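Local structure of protein ACDH-11, isoform b (Caenorhabditis elegans, 4Y9J) at residues I398-K403 and S453-R458; K403-K408 and I531-S536; G447-L452 and V523-A528. The protein belongs to the acyl-CoA dehydrogenase family of flavoproteins and binds flavin-adenine dinucleotide in a four-chain assembly. All blocks are in the same frame, centred on the assembly; numbering follows the deposited sequence.

Contact 1 of 3, residues I398-K403 and S453-R458; sequences ITPVLK and SLDVLR. With UCC (S-{(3S,5R,9R)-1-[(2R,3S,4R,5R)-5-(6-amino-9H-purin-9-yl)-4-hydroxy-3-(phosphonooxy)tetrahydrofuran-2-yl]-3,5,9-trihydroxy-8,8-dimethyl-3,5-dioxido-10,14-dioxo-2,4,6-trioxa-11,15-diaza-3lambda~5~,5lambda~5~-diphosphaheptadecan-17-yl} undecanethioate), chain F.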
# COMPACT_ATOMS: atom_id res chain seq x y z
N ILE B 398 11.11 43.41 8.39
CA ILE B 398 10.49 42.80 7.22
C ILE B 398 10.44 41.27 7.21
O ILE B 398 9.53 40.69 6.68
CB ILE B 398 11.06 43.36 5.91
CG1 ILE B 398 10.07 43.18 4.77
CG2 ILE B 398 12.37 42.69 5.56
CD1 ILE B 398 10.52 43.83 3.49
N THR B 399 11.41 40.62 7.82
CA THR B 399 11.56 39.21 7.73
C THR B 399 10.34 38.51 8.34
O THR B 399 9.67 37.71 7.64
CB THR B 399 12.90 38.79 8.36
OG1 THR B 399 13.92 39.22 7.49
CG2 THR B 399 12.98 37.32 8.40
N PRO B 400 9.97 38.87 9.59
CA PRO B 400 8.77 38.18 10.11
C PRO B 400 7.45 38.65 9.47
O PRO B 400 6.53 37.82 9.33
CB PRO B 400 8.79 38.53 11.60
CG PRO B 400 9.59 39.84 11.69
CD PRO B 400 10.66 39.62 10.66
N VAL B 401 7.38 39.93 9.11
CA VAL B 401 6.19 40.52 8.50
C VAL B 401 5.94 39.80 7.16
O VAL B 401 4.85 39.31 6.89
CB VAL B 401 6.32 42.03 8.31
CG1 VAL B 401 5.16 42.57 7.51
CG2 VAL B 401 6.44 42.74 9.65
N LEU B 402 6.98 39.70 6.34
CA LEU B 402 6.90 38.96 5.07
C LEU B 402 6.46 37.51 5.19
O LEU B 402 5.50 37.05 4.54
CB LEU B 402 8.21 39.04 4.35
CG LEU B 402 8.39 38.21 3.11
CD1 LEU B 402 7.47 38.64 2.00
CD2 LEU B 402 9.83 38.26 2.62
N LYS B 403 7.17 36.78 6.05
CA LYS B 403 6.84 35.41 6.28
C LYS B 403 5.39 35.26 6.71
O LYS B 403 4.64 34.42 6.14
CB LYS B 403 7.81 34.79 7.31
CG LYS B 403 7.85 33.26 7.45
CD LYS B 403 6.57 32.58 7.87
CE LYS B 403 6.83 31.24 8.52
NZ LYS B 403 5.62 30.47 8.85
N SER B 453 3.86 37.32 14.57
CA SER B 453 3.30 38.65 14.91
C SER B 453 3.85 39.14 16.25
O SER B 453 4.10 40.33 16.42
CB SER B 453 1.76 38.62 14.90
OG SER B 453 1.21 38.35 13.62
N LEU B 454 4.09 38.22 17.18
CA LEU B 454 4.73 38.54 18.42
C LEU B 454 6.22 38.91 18.24
O LEU B 454 6.71 39.77 18.98
CB LEU B 454 4.60 37.40 19.38
CG LEU B 454 3.18 37.19 19.88
CD1 LEU B 454 3.16 36.00 20.79
CD2 LEU B 454 2.68 38.38 20.64
N ASP B 455 6.88 38.34 17.24
CA ASP B 455 8.27 38.69 16.91
C ASP B 455 8.29 40.08 16.36
O ASP B 455 9.22 40.86 16.66
CB ASP B 455 8.90 37.72 15.91
CG ASP B 455 10.39 38.04 15.63
OD1 ASP B 455 11.17 38.14 16.62
OD2 ASP B 455 10.82 38.20 14.45
N VAL B 456 7.27 40.44 15.58
CA VAL B 456 7.21 41.82 15.14
C VAL B 456 7.22 42.78 16.37
O VAL B 456 7.87 43.87 16.38
CB VAL B 456 5.98 42.06 14.24
CG1 VAL B 456 5.83 43.54 13.96
CG2 VAL B 456 6.13 41.32 12.93
N LEU B 457 6.45 42.39 17.39
CA LEU B 457 6.42 43.16 18.63
C LEU B 457 7.78 43.11 19.38
O LEU B 457 8.22 44.11 19.94
CB LEU B 457 5.28 42.71 19.54
CG LEU B 457 3.87 42.93 18.97
CD1 LEU B 457 2.91 42.63 20.11
CD2 LEU B 457 3.63 44.36 18.43
N ARG B 458 8.45 41.97 19.41
CA ARG B 458 9.80 41.95 19.96
C ARG B 458 10.70 42.95 19.20
O ARG B 458 11.56 43.65 19.83
CB ARG B 458 10.35 40.53 19.87
CG ARG B 458 11.85 40.38 20.21
CD ARG B 458 12.36 39.04 19.66
NE ARG B 458 11.92 37.93 20.50
CZ ARG B 458 11.08 36.95 20.17
NH1 ARG B 458 10.54 36.83 18.94
NH2 ARG B 458 10.77 36.05 21.09
OA1 UCC F . 9.93 24.57 11.54
CA1 UCC F . 11.17 24.28 11.33
CA2 UCC F . 11.80 23.65 10.09
CA3 UCC F . 11.05 23.63 8.80
CA4 UCC F . 11.98 23.96 7.58
CA5 UCC F . 11.59 25.32 6.99
CA6 UCC F . 11.58 25.30 5.50
CA7 UCC F . 11.19 26.65 4.92
CA8 UCC F . 11.47 26.32 3.51
CA9 UCC F . 10.53 26.66 2.48
C10 UCC F . 9.92 25.50 1.82
C11 UCC F . 8.45 25.69 2.18
S UCC F . 12.41 24.48 12.43
CP1 UCC F . 11.72 25.16 13.99
CP2 UCC F . 11.08 26.51 13.86
NP1 UCC F . 10.81 27.13 15.18
CP3 UCC F . 10.52 28.43 15.19
OP1 UCC F . 10.35 29.12 14.19
CP4 UCC F . 10.47 29.10 16.55
CP5 UCC F . 9.15 29.86 16.69
NP2 UCC F . 9.32 30.60 17.94
CP6 UCC F . 9.95 31.77 18.04
OP2 UCC F . 10.35 32.41 17.08
CP8 UCC F . 10.01 32.33 19.45
OP3 UCC F . 9.66 33.75 19.41
CPB UCC F . 11.37 32.35 20.11
CP7 UCC F . 12.59 32.80 19.29
CP9 UCC F . 11.76 30.81 19.99
CPA UCC F . 11.33 32.33 21.65
O7 UCC F . 12.69 32.29 22.17
P2 UCC F . 12.99 32.78 23.68
O21 UCC F . 14.46 32.58 24.01
O22 UCC F . 11.83 32.26 24.54
O6 UCC F . 12.65 34.37 23.51
P1 UCC F . 13.62 35.62 23.68
O11 UCC F . 14.22 35.72 25.08
O12 UCC F . 12.79 36.75 23.15
O5' UCC F . 14.80 35.22 22.57
C5' UCC F . 16.17 35.03 23.01
C4' UCC F . 17.15 35.90 22.20
C3' UCC F . 16.85 37.38 22.36
O3' UCC F . 18.10 38.02 22.24
P3 UCC F . 18.75 38.81 23.44
O33 UCC F . 20.10 39.20 22.86
O32 UCC F . 18.97 37.77 24.51
O31 UCC F . 17.74 39.95 23.73
C2' UCC F . 15.98 37.77 21.17
O2' UCC F . 16.17 39.10 20.68
O4' UCC F . 17.01 35.61 20.79
C1' UCC F . 16.59 36.80 20.14
N9 UCC F . 15.73 36.48 18.99
C4 UCC F . 15.98 36.94 17.77
N3 UCC F . 16.97 37.67 17.20
C8 UCC F . 14.58 35.76 19.01
N7 UCC F . 14.08 35.71 17.76
C5 UCC F . 14.90 36.41 16.94
C6 UCC F . 14.98 36.70 15.49
N6 UCC F . 14.01 36.24 14.66
N1 UCC F . 16.01 37.51 15.05
C2 UCC F . 16.96 37.97 15.89
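Pro400 lays its ring against two neighbouring side chains of helix 449-461, Asp455 and Val456. Its CG lies 3.4 Å from Asp455 OD2, the two side chains crossing at about a right angle, and the same CG touches Val456 CG2 more loosely. Proline suits this place inside helix 389-419: with no N-H to give to the preceding turn it kinks the helix, and its compact ring packs between the two segments. The axes of 398-403 and 453-458 are nearly antiparallel (162°), with a closest approach of 8.7 Å. Beside the proline, valine meets valine by single methyl branches, Val401 CG2 to Val456 CG2 at 3.6 Å. In both residues CG1 stands anti to the backbone N (chi1 172°), which leaves CG2 as the branch that reaches across.

Asp455 also serves as a second-shell residue. Asp455 OD1 accepts a hydrogen bond from Arg458 NH1 at 2.7 Å, part of a salt bridge, on the anti side of the carboxylate and close to the guanidinium plane, and Arg396 makes a further salt bridge to the same oxygen. Arg458, bent at chi3 (-76°), is thereby held for the bound UCC. Arg458 NE and NH2 both donate to phosphate oxygen O12 of UCC, each at 3.0 Å, while NH1 and NH2 share hydroxyl OP3 of the ligand. The adenine C8 of UCC lies over one face of the guanidinium, toward its rim. Antiparallel helix packing of this kind belongs to the C-terminal helical domain of acyl-CoA dehydrogenases, and here its polar margin forms part of the UCC pocket.

Contact 2 of 3, residues K403-K408 and I531-S536; sequences KLYAGK and IARIYS
Between residues 403-408 and 531-536, parts of helices 389-419 and 524-545, the CA atoms of Tyr405 and Ala532 come nearest, 6.7 Å apart, and no backbone hydrogen bond runs between the segments. Alanine fits such a point because its single methyl lets a flat ring settle against the opposite helix. Ala532 CB rests over one face of the Tyr405 ring in a CH-pi contact, 3.9 Å from the ring centroid, but displaced toward the CG side of the rim, where Ala532 CB is 3.5 Å from Tyr405 CG. With chi1 at -166°, Tyr405 CG lies anti to the backbone N, and this extends the ring across the interface, so that its far end reaches Arg533, the residue after Ala532.

There the phenol end runs against the aliphatic part of the arginine: Tyr405 OH is 3.5 Å from Arg533 CG and nearly as close to CD. The two side chains cross at about a right angle, with ring and guanidinium planes 88° apart. The arginine chain bends at chi3 (-63°), and a water bridges guanidinium and hydroxyl, 2.8 Å from Tyr405 OH and 2.9 Å from Arg533 NH1, from which it accepts a hydrogen bond. Arg533 NE is engaged by the backbone O of Leu567, and Phe529 meets the tyrosine ring edge-to-face. On the helix itself, Ser536 OG and Ser536 N reach Ala532 O from opposite faces of its carbonyl plane. Dispersion and CH-pi packing thus supply the direct attraction across this interface, while its polar link is indirect, passing through one water.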
# COMPACT_ATOMS: atom_id res chain seq x y z
N LYS B 403 7.17 36.78 6.05
CA LYS B 403 6.84 35.41 6.28
C LYS B 403 5.39 35.26 6.71
O LYS B 403 4.64 34.42 6.14
CB LYS B 403 7.81 34.79 7.31
CG LYS B 403 7.85 33.26 7.45
CD LYS B 403 6.57 32.58 7.87
CE LYS B 403 6.83 31.24 8.52
NZ LYS B 403 5.62 30.47 8.85
N LEU B 404 4.98 35.96 7.74
CA LEU B 404 3.66 35.72 8.28
C LEU B 404 2.59 36.18 7.31
O LEU B 404 1.51 35.57 7.21
CB LEU B 404 3.48 36.34 9.65
CG LEU B 404 3.44 37.85 9.80
CD1 LEU B 404 2.01 38.38 9.66
CD2 LEU B 404 4.04 38.30 11.14
N TYR B 405 2.84 37.23 6.57
CA TYR B 405 1.80 37.76 5.69
C TYR B 405 1.61 36.87 4.44
O TYR B 405 0.45 36.45 4.13
CB TYR B 405 2.06 39.23 5.32
CG TYR B 405 0.80 39.88 4.68
CD1 TYR B 405 -0.30 40.17 5.45
CD2 TYR B 405 0.74 40.14 3.33
CE1 TYR B 405 -1.43 40.75 4.91
CE2 TYR B 405 -0.36 40.70 2.76
CZ TYR B 405 -1.45 41.03 3.56
OH TYR B 405 -2.60 41.56 3.04
N ALA B 406 2.69 36.57 3.71
CA ALA B 406 2.60 35.68 2.56
C ALA B 406 2.07 34.31 2.99
O ALA B 406 1.31 33.65 2.27
CB ALA B 406 3.95 35.52 1.85
N GLY B 407 2.48 33.91 4.19
CA GLY B 407 2.06 32.69 4.81
C GLY B 407 0.57 32.55 4.93
O GLY B 407 -0.01 31.49 4.70
N LYS B 408 -0.04 33.64 5.33
CA LYS B 408 -1.45 33.65 5.61
C LYS B 408 -2.23 33.92 4.33
O LYS B 408 -3.38 33.51 4.21
CB LYS B 408 -1.73 34.65 6.71
CG LYS B 408 -3.15 34.75 7.19
CD LYS B 408 -3.80 33.41 7.49
CE LYS B 408 -3.05 32.64 8.57
NZ LYS B 408 -3.57 31.33 8.88
N ILE B 531 1.47 46.70 8.71
CA ILE B 531 2.84 46.93 8.26
C ILE B 531 3.04 46.30 6.85
O ILE B 531 3.52 47.00 5.87
CB ILE B 531 3.86 46.43 9.29
CG1 ILE B 531 3.76 47.30 10.52
CG2 ILE B 531 5.30 46.50 8.71
CD1 ILE B 531 4.54 46.83 11.73
N ALA B 532 2.63 45.05 6.73
CA ALA B 532 2.82 44.35 5.47
C ALA B 532 2.15 45.12 4.36
O ALA B 532 2.74 45.33 3.34
CB ALA B 532 2.25 42.94 5.55
N ARG B 533 0.92 45.57 4.56
CA ARG B 533 0.17 46.21 3.48
C ARG B 533 0.69 47.60 3.14
O ARG B 533 0.65 48.00 1.98
CB ARG B 533 -1.29 46.27 3.84
CG ARG B 533 -1.91 44.88 3.93
CD ARG B 533 -3.37 44.83 4.32
NE ARG B 533 -3.63 45.38 5.67
CZ ARG B 533 -4.35 44.82 6.67
NH1 ARG B 533 -4.95 43.60 6.50
NH2 ARG B 533 -4.47 45.55 7.84
N ILE B 534 1.07 48.37 4.15
CA ILE B 534 1.65 49.69 3.95
C ILE B 534 2.94 49.55 3.13
O ILE B 534 3.16 50.30 2.16
CB ILE B 534 1.92 50.42 5.31
CG1 ILE B 534 0.55 50.84 5.90
CG2 ILE B 534 2.83 51.66 5.12
CD1 ILE B 534 0.62 51.38 7.31
N TYR B 535 3.79 48.65 3.58
CA TYR B 535 5.10 48.48 2.96
C TYR B 535 4.90 47.99 1.52
O TYR B 535 5.52 48.54 0.58
CB TYR B 535 5.92 47.48 3.79
CG TYR B 535 7.42 47.66 3.76
CD1 TYR B 535 8.07 48.22 2.67
CD2 TYR B 535 8.20 47.18 4.83
CE1 TYR B 535 9.49 48.38 2.67
CE2 TYR B 535 9.59 47.32 4.85
CZ TYR B 535 10.23 47.85 3.77
OH TYR B 535 11.59 47.92 3.80
N SER B 536 3.99 47.03 1.33
CA SER B 536 3.76 46.42 0.01
C SER B 536 3.16 47.47 -0.94
O SER B 536 3.55 47.58 -2.13
CB SER B 536 2.86 45.18 0.10
OG SER B 536 3.49 44.12 0.80
O HOH W 1 -4.88 41.46 4.59

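Contact 3 of 3, residues G447-L452 and V523-A528; sequences GTTNVL and VARHIA. With FAD (flavin-adenine dinucleotide), chain E.
Asn450 and Arg525 join the first turn of helix 449-461 to helix 524-545 in the helical C-terminal part of this acyl-CoA dehydrogenase fold, beside the flavin-adenine dinucleotide. The hydrogen bonding is side-on: Arg525 NE (2.8 Å) and NH2 (3.0 Å) both donate to Asn450 OD1, which lies within 3° of the guanidinium plane. The oxygen is used unevenly, since NE is tilted only 16° from the amide carbonyl plane whereas NH2 stands well above it. An asparagine suits the place because its two ends serve different chains: OD1 takes the arginine, and ND2 bonds to Thr357 of the second subunit. Arg525 NH2 likewise has a salt bridge to Glu416 of that subunit, so the pair lies at a subunit interface.

Packing comes from Thr449, whose CG2 sits 3.6 Å above the centre of the Arg525 guanidinium. With OG1 beside the backbone N (chi1 -46°), CG2 stands anti to that nitrogen, and OG1 is taken by Glu419 of the second subunit. The arginine is therefore held both at an edge and over a face, which should restrict its rotation.

The same turn also meets the cofactor. Val451 CG2 packs on adenine atom C8A of the dinucleotide. Thr448, at the N-cap, accepts a weak capping bond from Val451 N, and Thr448 OG1 also shares a hydrogen bond with ribose hydroxyl O2B of flavin-adenine dinucleotide at 3.1 Å.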
# COMPACT_ATOMS: atom_id res chain seq x y z
N GLY B 447 7.53 29.18 12.59
CA GLY B 447 6.78 30.17 13.36
C GLY B 447 5.37 30.33 12.82
O GLY B 447 5.18 30.66 11.66
N THR B 448 4.36 30.15 13.66
CA THR B 448 2.99 30.38 13.18
C THR B 448 2.75 31.86 12.96
O THR B 448 3.54 32.75 13.40
CB THR B 448 1.96 29.82 14.16
OG1 THR B 448 1.88 30.67 15.31
CG2 THR B 448 2.29 28.39 14.54
N THR B 449 1.64 32.16 12.31
CA THR B 449 1.23 33.55 12.04
C THR B 449 1.27 34.44 13.29
O THR B 449 1.92 35.50 13.29
CB THR B 449 -0.19 33.63 11.41
OG1 THR B 449 -0.29 32.66 10.36
CG2 THR B 449 -0.39 35.02 10.87
N ASN B 450 0.68 33.93 14.37
CA ASN B 450 0.65 34.70 15.59
C ASN B 450 2.01 34.83 16.30
O ASN B 450 2.34 35.85 16.92
CB ASN B 450 -0.44 34.14 16.50
CG ASN B 450 -1.85 34.53 16.00
OD1 ASN B 450 -2.00 35.29 15.05
ND2 ASN B 450 -2.89 34.00 16.63
N VAL B 451 2.76 33.76 16.27
CA VAL B 451 4.05 33.72 16.95
C VAL B 451 4.96 34.70 16.26
O VAL B 451 5.70 35.41 16.91
CB VAL B 451 4.61 32.27 16.99
CG1 VAL B 451 6.11 32.21 17.30
CG2 VAL B 451 3.79 31.42 17.97
N LEU B 452 4.91 34.76 14.93
CA LEU B 452 5.69 35.78 14.21
C LEU B 452 5.16 37.18 14.40
O LEU B 452 5.94 38.18 14.35
CB LEU B 452 5.84 35.44 12.74
CG LEU B 452 6.68 34.18 12.48
CD1 LEU B 452 6.88 33.99 10.98
CD2 LEU B 452 8.03 34.19 13.15
N VAL B 523 -3.63 42.41 19.65
CA VAL B 523 -3.77 42.92 18.28
C VAL B 523 -2.49 42.73 17.49
O VAL B 523 -2.29 43.37 16.46
CB VAL B 523 -4.25 44.38 18.25
CG1 VAL B 523 -5.69 44.46 18.79
CG2 VAL B 523 -3.37 45.31 19.08
N ALA B 524 -1.61 41.84 17.93
CA ALA B 524 -0.29 41.73 17.26
C ALA B 524 -0.44 41.39 15.74
O ALA B 524 0.30 41.88 14.91
CB ALA B 524 0.55 40.72 17.97
N ARG B 525 -1.42 40.54 15.36
CA ARG B 525 -1.57 40.19 13.98
C ARG B 525 -2.06 41.36 13.12
O ARG B 525 -1.64 41.55 11.99
CB ARG B 525 -2.51 38.91 13.82
CG ARG B 525 -2.63 38.50 12.40
CD ARG B 525 -3.69 37.42 12.13
NE ARG B 525 -3.36 36.16 12.73
CZ ARG B 525 -3.78 34.98 12.25
NH1 ARG B 525 -4.55 34.93 11.14
NH2 ARG B 525 -3.43 33.90 12.87
N HIS B 526 -2.99 42.15 13.66
CA HIS B 526 -3.49 43.31 12.96
C HIS B 526 -2.38 44.35 12.72
O HIS B 526 -2.30 44.91 11.67
CB HIS B 526 -4.64 43.94 13.72
CG HIS B 526 -5.82 43.03 13.90
ND1 HIS B 526 -5.82 41.97 14.78
CD2 HIS B 526 -7.03 43.03 13.31
CE1 HIS B 526 -7.00 41.36 14.72
NE2 HIS B 526 -7.75 41.98 13.83
N ILE B 527 -1.52 44.57 13.72
CA ILE B 527 -0.34 45.44 13.60
C ILE B 527 0.58 44.89 12.50
O ILE B 527 0.90 45.63 11.55
CB ILE B 527 0.41 45.56 14.95
CG1 ILE B 527 -0.46 46.27 15.96
CG2 ILE B 527 1.79 46.24 14.77
CD1 ILE B 527 0.06 46.31 17.39
N ALA B 528 0.94 43.60 12.56
CA ALA B 528 1.81 43.01 11.57
C ALA B 528 1.25 43.11 10.15
O ALA B 528 1.99 43.44 9.22
CB ALA B 528 2.20 41.59 11.95
PA FAD E . 2.33 25.15 19.41
O1A FAD E . 3.24 26.31 19.83
O2A FAD E . 2.00 24.08 20.47
O5B FAD E . 0.87 25.71 19.02
C5B FAD E . 0.76 26.70 18.00
C4B FAD E . -0.44 27.55 18.33
O4B FAD E . -0.15 28.12 19.62
C3B FAD E . -0.69 28.65 17.34
O3B FAD E . -2.07 29.17 17.43
C2B FAD E . 0.17 29.73 17.97
O2B FAD E . -0.21 31.04 17.51
C1B FAD E . -0.16 29.53 19.47
N9A FAD E . 0.83 30.20 20.34
C8A FAD E . 2.09 29.75 20.66
N7A FAD E . 2.72 30.68 21.43
C5A FAD E . 1.84 31.71 21.66
C6A FAD E . 1.87 32.97 22.40
N6A FAD E . 2.98 33.32 23.10
N1A FAD E . 0.75 33.74 22.35
C2A FAD E . -0.33 33.39 21.64
N3A FAD E . -0.43 32.26 20.95
C4A FAD E . 0.61 31.39 20.93
N1 FAD E . 10.64 21.88 13.70
C2 FAD E . 11.99 21.67 13.72
O2 FAD E . 12.63 22.16 14.69
N3 FAD E . 12.66 21.10 12.77
C4 FAD E . 12.14 20.57 11.69
O4 FAD E . 12.82 20.02 10.85
C4X FAD E . 10.65 20.73 11.58
N5 FAD E . 10.01 20.08 10.51
C5X FAD E . 8.60 20.28 10.53
C6 FAD E . 7.92 19.69 9.42
C7 FAD E . 6.50 19.86 9.34
C7M FAD E . 5.85 19.26 8.13
C8 FAD E . 5.82 20.56 10.41
C8M FAD E . 4.29 20.73 10.34
C9 FAD E . 6.47 21.14 11.49
C9A FAD E . 7.89 20.98 11.59
N10 FAD E . 8.55 21.51 12.67
C10 FAD E . 9.96 21.35 12.68
C1' FAD E . 7.86 22.11 13.76
C2' FAD E . 7.33 23.54 13.65
O2' FAD E . 8.35 24.51 13.77
C3' FAD E . 6.29 23.75 14.74
O3' FAD E . 5.23 22.89 14.39
C4' FAD E . 5.85 25.20 14.82
O4' FAD E . 6.93 26.05 15.18
C5' FAD E . 4.68 25.36 15.79
O5' FAD E . 5.08 24.89 17.15
P FAD E . 4.18 23.66 17.81
O1P FAD E . 4.02 22.61 16.78
O2P FAD E . 4.79 23.34 19.15
O3P FAD E . 2.74 24.40 18.07

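The three contacts form a triangle of helices: contact 1 joins helix 389-419 to 449-461, contact 2 joins 389-419 to 524-545, and contact 3 joins 449-461 to 524-545. Their centres lie 7 to 10 Å apart. Along the chain, contact 1 crosses both others, whereas contact 3 is nested inside the loop closed by contact 2. Lys403 belongs to contacts 1 and 2, and its NZ probably hydrogen-bonds to Gly447 O of contact 3, 2.9 Å away. Val401 CG1 of contact 1 packs 3.5 Å from Ala532 CB of contact 2. One helical bundle thus brings together the UCC pocket, the flavin site and a subunit interface.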